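Side-chain contacts in farnesyltransferase, putative (Trypanosoma cruzi, PDB 3WCA), which probably catalyses the condensation of two farnesyl diphosphate molecules to squalene, using magnesium and NADPH or NADH, on the way to lanosterol: residues Y61-A66 and T115-A120; D68-D73 and E109-Y114. The protein carries 1 engineered substitution. All blocks are in the same frame, centred on the assembly; numbering follows the deposited sequence.

Interaction 1 (Y61-A66 and T115-A120)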
ATOM      1  N   TYR A  61      -6.571  -3.258  10.117  1.00 34.07           N
ATOM      2  CA  TYR A  61      -5.166  -2.996   9.859  1.00 33.72           C
ATOM      3  C   TYR A  61      -4.243  -3.813  10.751  1.00 31.98           C
ATOM      4  O   TYR A  61      -3.213  -4.300  10.294  1.00 31.90           O
ATOM      5  CB  TYR A  61      -4.865  -1.508  10.051  1.00 37.90           C
ATOM      6  CG  TYR A  61      -3.391  -1.178  10.008  1.00 42.46           C
ATOM      7  CD1 TYR A  61      -2.757  -0.856   8.808  1.00 42.94           C
ATOM      8  CD2 TYR A  61      -2.618  -1.237  11.168  1.00 45.45           C
ATOM      9  CE1 TYR A  61      -1.383  -0.602   8.762  1.00 46.10           C
ATOM     10  CE2 TYR A  61      -1.248  -0.992  11.137  1.00 48.86           C
ATOM     11  CZ  TYR A  61      -0.635  -0.677   9.934  1.00 49.41           C
ATOM     12  OH  TYR A  61       0.728  -0.467   9.920  1.00 48.07           O
ATOM     13  N   LEU A  62      -4.588  -3.961  12.021  1.00 30.60           N
ATOM     14  CA  LEU A  62      -3.721  -4.714  12.917  1.00 31.68           C
ATOM     15  C   LEU A  62      -3.724  -6.208  12.595  1.00 32.90           C
ATOM     16  O   LEU A  62      -2.698  -6.881  12.708  1.00 34.33           O
ATOM     17  CB  LEU A  62      -4.117  -4.461  14.367  1.00 31.13           C
ATOM     18  CG  LEU A  62      -3.819  -3.035  14.860  1.00 31.40           C
ATOM     19  CD1 LEU A  62      -4.398  -2.830  16.266  1.00 31.25           C
ATOM     20  CD2 LEU A  62      -2.310  -2.807  14.874  1.00 28.41           C
ATOM     21  N   VAL A  63      -4.873  -6.728  12.183  1.00 32.88           N
ATOM     22  CA  VAL A  63      -4.953  -8.132  11.815  1.00 33.39           C
ATOM     23  C   VAL A  63      -3.974  -8.388  10.661  1.00 34.30           C
ATOM     24  O   VAL A  63      -3.138  -9.288  10.740  1.00 33.14           O
ATOM     25  CB  VAL A  63      -6.387  -8.515  11.369  1.00 33.54           C
ATOM     26  CG1 VAL A  63      -6.375  -9.861  10.659  1.00 35.45           C
ATOM     27  CG2 VAL A  63      -7.308  -8.571  12.581  1.00 30.20           C
ATOM     28  N   LEU A  64      -4.068  -7.575   9.608  1.00 33.01           N
ATOM     29  CA  LEU A  64      -3.205  -7.722   8.440  1.00 33.49           C
ATOM     30  C   LEU A  64      -1.754  -7.455   8.806  1.00 35.22           C
ATOM     31  O   LEU A  64      -0.829  -8.058   8.246  1.00 34.02           O
ATOM     32  CB  LEU A  64      -3.642  -6.762   7.323  1.00 30.25           C
ATOM     33  CG  LEU A  64      -5.085  -6.901   6.826  1.00 30.22           C
ATOM     34  CD1 LEU A  64      -5.271  -6.051   5.572  1.00 28.81           C
ATOM     35  CD2 LEU A  64      -5.395  -8.373   6.516  1.00 28.00           C
ATOM     36  N   ARG A  65      -1.560  -6.548   9.754  1.00 35.82           N
ATOM     37  CA  ARG A  65      -0.226  -6.199  10.197  1.00 36.47           C
ATOM     38  C   ARG A  65       0.398  -7.404  10.888  1.00 36.77           C
ATOM     39  O   ARG A  65       1.609  -7.625  10.810  1.00 37.67           O
ATOM     40  CB  ARG A  65      -0.292  -5.025  11.161  1.00 39.90           C
ATOM     41  CG  ARG A  65       1.058  -4.563  11.615  1.00 45.16           C
ATOM     42  CD  ARG A  65       1.922  -4.165  10.432  1.00 50.85           C
ATOM     43  NE  ARG A  65       3.259  -3.817  10.890  1.00 57.98           N
ATOM     44  CZ  ARG A  65       4.164  -3.192  10.151  1.00 63.12           C
ATOM     45  NH1 ARG A  65       3.877  -2.840   8.901  1.00 65.36           N
ATOM     46  NH2 ARG A  65       5.351  -2.909  10.672  1.00 64.64           N
ATOM     47  N   ALA A  66      -0.428  -8.170  11.588  1.00 33.95           N
ATOM     48  CA  ALA A  66       0.052  -9.374  12.252  1.00 35.63           C
ATOM     49  C   ALA A  66       0.518 -10.346  11.158  1.00 35.40           C
ATOM     50  O   ALA A  66       1.624 -10.885  11.237  1.00 36.57           O
ATOM     51  CB  ALA A  66      -1.069 -10.001  13.084  1.00 35.28           C
ATOM     52  N   THR A 115      -4.356 -10.661  22.079  1.00 46.46           N
ATOM     53  CA  THR A 115      -5.668 -10.819  22.689  1.00 48.31           C
ATOM     54  C   THR A 115      -6.511  -9.552  22.577  1.00 46.49           C
ATOM     55  O   THR A 115      -7.716  -9.615  22.323  1.00 46.82           O
ATOM     56  CB  THR A 115      -5.553 -11.168  24.180  1.00 50.42           C
ATOM     57  OG1 THR A 115      -4.644 -12.259  24.348  1.00 57.81           O
ATOM     58  CG2 THR A 115      -6.908 -11.563  24.736  1.00 51.45           C
ATOM     59  N   HIS A 116      -5.881  -8.399  22.771  1.00 45.60           N
ATOM     60  CA  HIS A 116      -6.613  -7.138  22.708  1.00 44.37           C
ATOM     61  C   HIS A 116      -7.301  -6.919  21.377  1.00 42.78           C
ATOM     62  O   HIS A 116      -8.383  -6.348  21.322  1.00 44.48           O
ATOM     63  CB  HIS A 116      -5.689  -5.960  22.996  1.00 43.28           C
ATOM     64  CG  HIS A 116      -5.115  -5.970  24.375  1.00 45.01           C
ATOM     65  ND1 HIS A 116      -3.817  -6.351  24.636  1.00 47.12           N
ATOM     66  CD2 HIS A 116      -5.667  -5.665  25.572  1.00 45.69           C
ATOM     67  CE1 HIS A 116      -3.593  -6.280  25.937  1.00 45.96           C
ATOM     68  NE2 HIS A 116      -4.701  -5.866  26.528  1.00 45.45           N
ATOM     69  N   VAL A 117      -6.666  -7.380  20.307  1.00 42.61           N
ATOM     70  CA  VAL A 117      -7.216  -7.226  18.969  1.00 42.49           C
ATOM     71  C   VAL A 117      -8.432  -8.120  18.758  1.00 42.29           C
ATOM     72  O   VAL A 117      -9.449  -7.681  18.227  1.00 41.56           O
ATOM     73  CB  VAL A 117      -6.162  -7.574  17.888  1.00 39.94           C
ATOM     74  CG1 VAL A 117      -6.709  -7.246  16.513  1.00 38.55           C
ATOM     75  CG2 VAL A 117      -4.882  -6.818  18.148  1.00 39.72           C
ATOM     76  N   THR A 118      -8.326  -9.381  19.162  1.00 43.76           N
ATOM     77  CA  THR A 118      -9.446 -10.301  18.989  1.00 44.20           C
ATOM     78  C   THR A 118     -10.625  -9.890  19.860  1.00 44.57           C
ATOM     79  O   THR A 118     -11.779 -10.035  19.452  1.00 45.69           O
ATOM     80  CB  THR A 118      -9.044 -11.743  19.312  1.00 42.63           C
ATOM     81  OG1 THR A 118      -8.509 -11.807  20.638  1.00 44.95           O
ATOM     82  CG2 THR A 118      -8.003 -12.232  18.316  1.00 43.82           C
ATOM     83  N   ARG A 119     -10.350  -9.373  21.053  1.00 46.00           N
ATOM     84  CA  ARG A 119     -11.441  -8.934  21.926  1.00 48.54           C
ATOM     85  C   ARG A 119     -12.172  -7.791  21.241  1.00 47.08           C
ATOM     86  O   ARG A 119     -13.387  -7.830  21.070  1.00 47.81           O
ATOM     87  CB  ARG A 119     -10.921  -8.433  23.272  1.00 50.58           C
ATOM     88  CG  ARG A 119     -10.205  -9.460  24.108  1.00 55.30           C
ATOM     89  CD  ARG A 119     -10.099  -8.959  25.532  1.00 59.15           C
ATOM     90  NE  ARG A 119      -9.148  -9.731  26.320  1.00 64.39           N
ATOM     91  CZ  ARG A 119      -9.210  -9.852  27.642  1.00 67.40           C
ATOM     92  NH1 ARG A 119     -10.187  -9.256  28.321  1.00 67.87           N
ATOM     93  NH2 ARG A 119      -8.293 -10.559  28.285  1.00 68.72           N
ATOM     94  N   ALA A 120     -11.413  -6.768  20.863  1.00 45.91           N
ATOM     95  CA  ALA A 120     -11.971  -5.607  20.183  1.00 44.10           C
ATOM     96  C   ALA A 120     -12.740  -6.086  18.960  1.00 43.74           C
ATOM     97  O   ALA A 120     -13.803  -5.561  18.626  1.00 41.02           O
ATOM     98  CB  ALA A 120     -10.852  -4.672  19.759  1.00 44.76           C
TER
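Val117 meets Leu62 and Val63 mainly through CG1, the methyl that reaches both residues. This CG1 lies 4.2 Å from CG2 of Val63, the two valine side chains passing each other at a slant, and 4.4 Å from CB of Leu62. The leucine's CD1 lies beside the other methyl of Val117, CG2, at 4.4 Å. The torsion of Val117 (chi1 -173°) sets CG1 anti to the backbone N, where it reaches Val63, and Val63 answers with CG2, the methyl beside its own N. All three residues are buried and the contact is wholly apolar, an ordinary van der Waals join in which one valine faces two consecutive residues of a helix. The backbones come nearest at Leu62 and Val117, with 7.4 Å between their CA atoms. In the all-helical squalene/phytoene synthase fold, this is where helix 51-72, which carries magnesium ligands and lines part of the substrate pocket, meets the short helix 115-122. The closeness is local, for only 105 Å² is buried between the two segments. Leu110 of helix 105-112 touches both Leu62 and Val117 and so fills in the packing beside them. Other side chains of both segments point elsewhere. Tyr61 turns to the pocket, where it touches the bound farnesyl thiodiphosphate and stacks on Phe42. On the far side of helix 115-122, Arg119 is exposed, with a long, weak ion pair to Asp27, while His116, partly exposed, stacks on Phe30 of helix 26-38. Thr118 is buried but polar, and its OG1 gives a hydrogen bond of 2.9 Å to O of Thr115, tilted 29° from the carbonyl plane; the same oxygen also accepts from N of Arg119.

Interaction 2 (D68-D73 and E109-Y114)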
ATOM      1  N   ASP A  68       1.512  -9.748   8.163  1.00 39.07           N
ATOM      2  CA  ASP A  68       2.725  -9.213   7.578  1.00 40.77           C
ATOM      3  C   ASP A  68       3.937  -9.535   8.436  1.00 39.58           C
ATOM      4  O   ASP A  68       5.007  -9.854   7.921  1.00 38.92           O
ATOM      5  CB  ASP A  68       2.609  -7.701   7.405  1.00 45.08           C
ATOM      6  CG  ASP A  68       3.813  -7.115   6.723  1.00 47.68           C
ATOM      7  OD1 ASP A  68       4.004  -7.405   5.524  1.00 51.35           O
ATOM      8  OD2 ASP A  68       4.578  -6.384   7.385  1.00 50.00           O
ATOM      9  N   THR A  69       3.763  -9.446   9.749  1.00 38.44           N
ATOM     10  CA  THR A  69       4.844  -9.717  10.681  1.00 40.14           C
ATOM     11  C   THR A  69       5.330 -11.169  10.571  1.00 40.56           C
ATOM     12  O   THR A  69       6.525 -11.443  10.705  1.00 36.88           O
ATOM     13  CB  THR A  69       4.397  -9.399  12.123  1.00 40.16           C
ATOM     14  OG1 THR A  69       4.118  -7.998  12.223  1.00 41.15           O
ATOM     15  CG2 THR A  69       5.478  -9.754  13.119  1.00 40.45           C
ATOM     16  N   VAL A  70       4.412 -12.099  10.321  1.00 41.02           N
ATOM     17  CA  VAL A  70       4.806 -13.497  10.173  1.00 41.83           C
ATOM     18  C   VAL A  70       5.510 -13.682   8.818  1.00 42.74           C
ATOM     19  O   VAL A  70       6.574 -14.298   8.734  1.00 43.41           O
ATOM     20  CB  VAL A  70       3.584 -14.442  10.253  1.00 42.07           C
ATOM     21  CG1 VAL A  70       4.014 -15.881   9.965  1.00 39.98           C
ATOM     22  CG2 VAL A  70       2.951 -14.355  11.633  1.00 41.74           C
ATOM     23  N   GLU A  71       4.923 -13.129   7.765  1.00 43.27           N
ATOM     24  CA  GLU A  71       5.493 -13.242   6.432  1.00 46.83           C
ATOM     25  C   GLU A  71       6.899 -12.653   6.325  1.00 49.79           C
ATOM     26  O   GLU A  71       7.755 -13.205   5.624  1.00 51.15           O
ATOM     27  CB  GLU A  71       4.587 -12.553   5.411  1.00 45.77           C
ATOM     28  CG  GLU A  71       5.206 -12.429   4.023  1.00 48.80           C
ATOM     29  CD  GLU A  71       4.489 -11.418   3.147  1.00 48.93           C
ATOM     30  OE1 GLU A  71       4.151 -10.327   3.654  1.00 49.10           O
ATOM     31  OE2 GLU A  71       4.279 -11.703   1.949  1.00 49.22           O
ATOM     32  N   ASP A  72       7.141 -11.543   7.019  1.00 50.00           N
ATOM     33  CA  ASP A  72       8.438 -10.873   6.951  1.00 51.18           C
ATOM     34  C   ASP A  72       9.541 -11.343   7.889  1.00 49.59           C
ATOM     35  O   ASP A  72      10.699 -10.972   7.703  1.00 49.23           O
ATOM     36  CB  ASP A  72       8.258  -9.355   7.113  1.00 53.04           C
ATOM     37  CG  ASP A  72       7.517  -8.731   5.940  1.00 56.37           C
ATOM     38  OD1 ASP A  72       7.787  -9.135   4.788  1.00 58.57           O
ATOM     39  OD2 ASP A  72       6.672  -7.835   6.163  1.00 57.97           O
ATOM     40  N   ASP A  73       9.212 -12.143   8.895  1.00 49.70           N
ATOM     41  CA  ASP A  73      10.255 -12.609   9.797  1.00 50.00           C
ATOM     42  C   ASP A  73      11.067 -13.670   9.063  1.00 51.87           C
ATOM     43  O   ASP A  73      10.607 -14.794   8.885  1.00 52.75           O
ATOM     44  CB  ASP A  73       9.666 -13.210  11.070  1.00 46.33           C
ATOM     45  CG  ASP A  73      10.730 -13.481  12.116  1.00 45.35           C
ATOM     46  OD1 ASP A  73      11.918 -13.546  11.737  1.00 43.41           O
ATOM     47  OD2 ASP A  73      10.393 -13.633  13.307  1.00 44.58           O
ATOM     48  N   GLU A 109       5.266  -7.465  19.964  1.00 49.99           N
ATOM     49  CA  GLU A 109       4.293  -7.211  21.023  1.00 48.61           C
ATOM     50  C   GLU A 109       2.856  -7.370  20.520  1.00 46.69           C
ATOM     51  O   GLU A 109       1.982  -7.829  21.256  1.00 43.91           O
ATOM     52  CB  GLU A 109       4.492  -5.798  21.566  1.00 50.55           C
ATOM     53  CG  GLU A 109       3.744  -5.493  22.853  1.00 53.73           C
ATOM     54  CD  GLU A 109       3.873  -4.029  23.241  1.00 55.65           C
ATOM     55  OE1 GLU A 109       4.937  -3.438  22.964  1.00 57.53           O
ATOM     56  OE2 GLU A 109       2.920  -3.471  23.825  1.00 56.81           O
ATOM     57  N   LEU A 110       2.616  -6.980  19.270  1.00 44.63           N
ATOM     58  CA  LEU A 110       1.283  -7.086  18.680  1.00 43.89           C
ATOM     59  C   LEU A 110       0.815  -8.538  18.714  1.00 43.48           C
ATOM     60  O   LEU A 110      -0.324  -8.835  19.083  1.00 42.52           O
ATOM     61  CB  LEU A 110       1.300  -6.587  17.233  1.00 38.74           C
ATOM     62  CG  LEU A 110       0.033  -6.796  16.396  1.00 38.23           C
ATOM     63  CD1 LEU A 110      -1.154  -6.109  17.036  1.00 35.25           C
ATOM     64  CD2 LEU A 110       0.271  -6.246  14.993  1.00 38.71           C
ATOM     65  N   LEU A 111       1.703  -9.444  18.336  1.00 43.45           N
ATOM     66  CA  LEU A 111       1.358 -10.851  18.332  1.00 45.33           C
ATOM     67  C   LEU A 111       1.266 -11.457  19.733  1.00 45.20           C
ATOM     68  O   LEU A 111       0.356 -12.231  19.999  1.00 44.75           O
ATOM     69  CB  LEU A 111       2.357 -11.624  17.472  1.00 43.69           C
ATOM     70  CG  LEU A 111       2.232 -11.301  15.980  1.00 44.78           C
ATOM     71  CD1 LEU A 111       3.415 -11.878  15.227  1.00 46.95           C
ATOM     72  CD2 LEU A 111       0.925 -11.867  15.442  1.00 41.16           C
ATOM     73  N   GLU A 112       2.188 -11.099  20.627  1.00 46.69           N
ATOM     74  CA  GLU A 112       2.175 -11.642  21.988  1.00 48.97           C
ATOM     75  C   GLU A 112       0.944 -11.212  22.772  1.00 51.01           C
ATOM     76  O   GLU A 112       0.381 -11.995  23.537  1.00 53.84           O
ATOM     77  CB  GLU A 112       3.434 -11.227  22.748  1.00 49.33           C
ATOM     78  CG  GLU A 112       4.720 -11.678  22.081  1.00 53.47           C
ATOM     79  CD  GLU A 112       5.960 -11.218  22.816  1.00 55.08           C
ATOM     80  OE1 GLU A 112       6.003 -10.044  23.230  1.00 56.74           O
ATOM     81  OE2 GLU A 112       6.896 -12.029  22.969  1.00 56.79           O
ATOM     82  N   ARG A 113       0.526  -9.965  22.586  1.00 50.63           N
ATOM     83  CA  ARG A 113      -0.652  -9.455  23.272  1.00 49.36           C
ATOM     84  C   ARG A 113      -1.782  -9.321  22.261  1.00 48.39           C
ATOM     85  O   ARG A 113      -2.616  -8.423  22.356  1.00 48.88           O
ATOM     86  CB  ARG A 113      -0.347  -8.096  23.906  1.00 50.29           C
ATOM     87  CG  ARG A 113       0.710  -8.155  24.997  1.00 51.15           C
ATOM     88  CD  ARG A 113       0.993  -6.775  25.577  1.00 53.91           C
ATOM     89  NE  ARG A 113      -0.130  -6.229  26.339  1.00 52.78           N
ATOM     90  CZ  ARG A 113      -0.215  -4.959  26.724  1.00 52.07           C
ATOM     91  NH1 ARG A 113       0.754  -4.108  26.416  1.00 51.70           N
ATOM     92  NH2 ARG A 113      -1.264  -4.539  27.420  1.00 51.32           N
ATOM     93  N   TYR A 114      -1.805 -10.240  21.302  1.00 46.97           N
ATOM     94  CA  TYR A 114      -2.812 -10.247  20.246  1.00 45.66           C
ATOM     95  C   TYR A 114      -4.235 -10.393  20.784  1.00 46.17           C
ATOM     96  O   TYR A 114      -5.209 -10.260  20.041  1.00 45.57           O
ATOM     97  CB  TYR A 114      -2.512 -11.381  19.265  1.00 43.15           C
ATOM     98  CG  TYR A 114      -3.246 -11.276  17.945  1.00 43.00           C
ATOM     99  CD1 TYR A 114      -2.873 -10.325  16.990  1.00 41.17           C
ATOM    100  CD2 TYR A 114      -4.294 -12.142  17.638  1.00 40.58           C
ATOM    101  CE1 TYR A 114      -3.522 -10.246  15.762  1.00 41.04           C
ATOM    102  CE2 TYR A 114      -4.951 -12.070  16.414  1.00 42.24           C
ATOM    103  CZ  TYR A 114      -4.556 -11.123  15.480  1.00 42.47           C
ATOM    104  OH  TYR A 114      -5.178 -11.069  14.261  1.00 43.08           O
TER
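Two torsions set up the meeting of Thr69 and Leu111. In Thr69, chi1 of -64° places CG2 anti to the backbone N and OG1 beside it, while in Leu111 a chi1 of -69° leaves CG opposite the carbonyl carbon. The side chains then reach toward each other tip to tip, with CD1 of Leu111 coming to 3.6 Å from CG2 of Thr69. The same leucine methyl lies 4.4 Å from CG2 of Val70, spanning two neighbouring residues near the end of helix 51-72. At the other end of the threonine fork, OG1 hydrogen-bonds to the backbone O of Arg65, one turn earlier, so the hydroxyl is satisfied within its own helix and the methyl is left to face helix 105-112. Around these residues the helix has two characters: Asp68, Glu71 and Asp72 belong to the magnesium site, in the aspartate-rich motif of this enzyme family, while Thr69 and Val70 supply the apolar packing. Arg113, just past helix 105-112, forms a salt bridge from NH1 to OE2 of Glu109 at 3.4 Å, with a weak, bent hydrogen bond, well away from the join. With a methyl-to-methyl meeting and the hydroxyl engaged elsewhere, the contact depends on shape and burial, leaving the carboxylates of the metal site outside it.

Helix 51-72 serves both contacts, with interaction 1 on 61-66 and interaction 2 on 68-73, at the helix's C-terminal end and one residue past it. Interaction 1 pairs it with helix 115-122 and interaction 2 with helix 105-112, two helices that follow each other in the chain, and interaction 2 is nested inside the loop closed by interaction 1. The centres are 10 Å apart, on the same side of the chain's centre, and the two patches join directly: CB of Ala66 is 3.6 Å from CD2 of Leu111 and equally far from CE1 of Tyr114. A largely apolar packed strip thus lies against a helix that contributes Tyr61 to the ligand pocket and Asp68, Glu71 and Asp72 to the magnesium site.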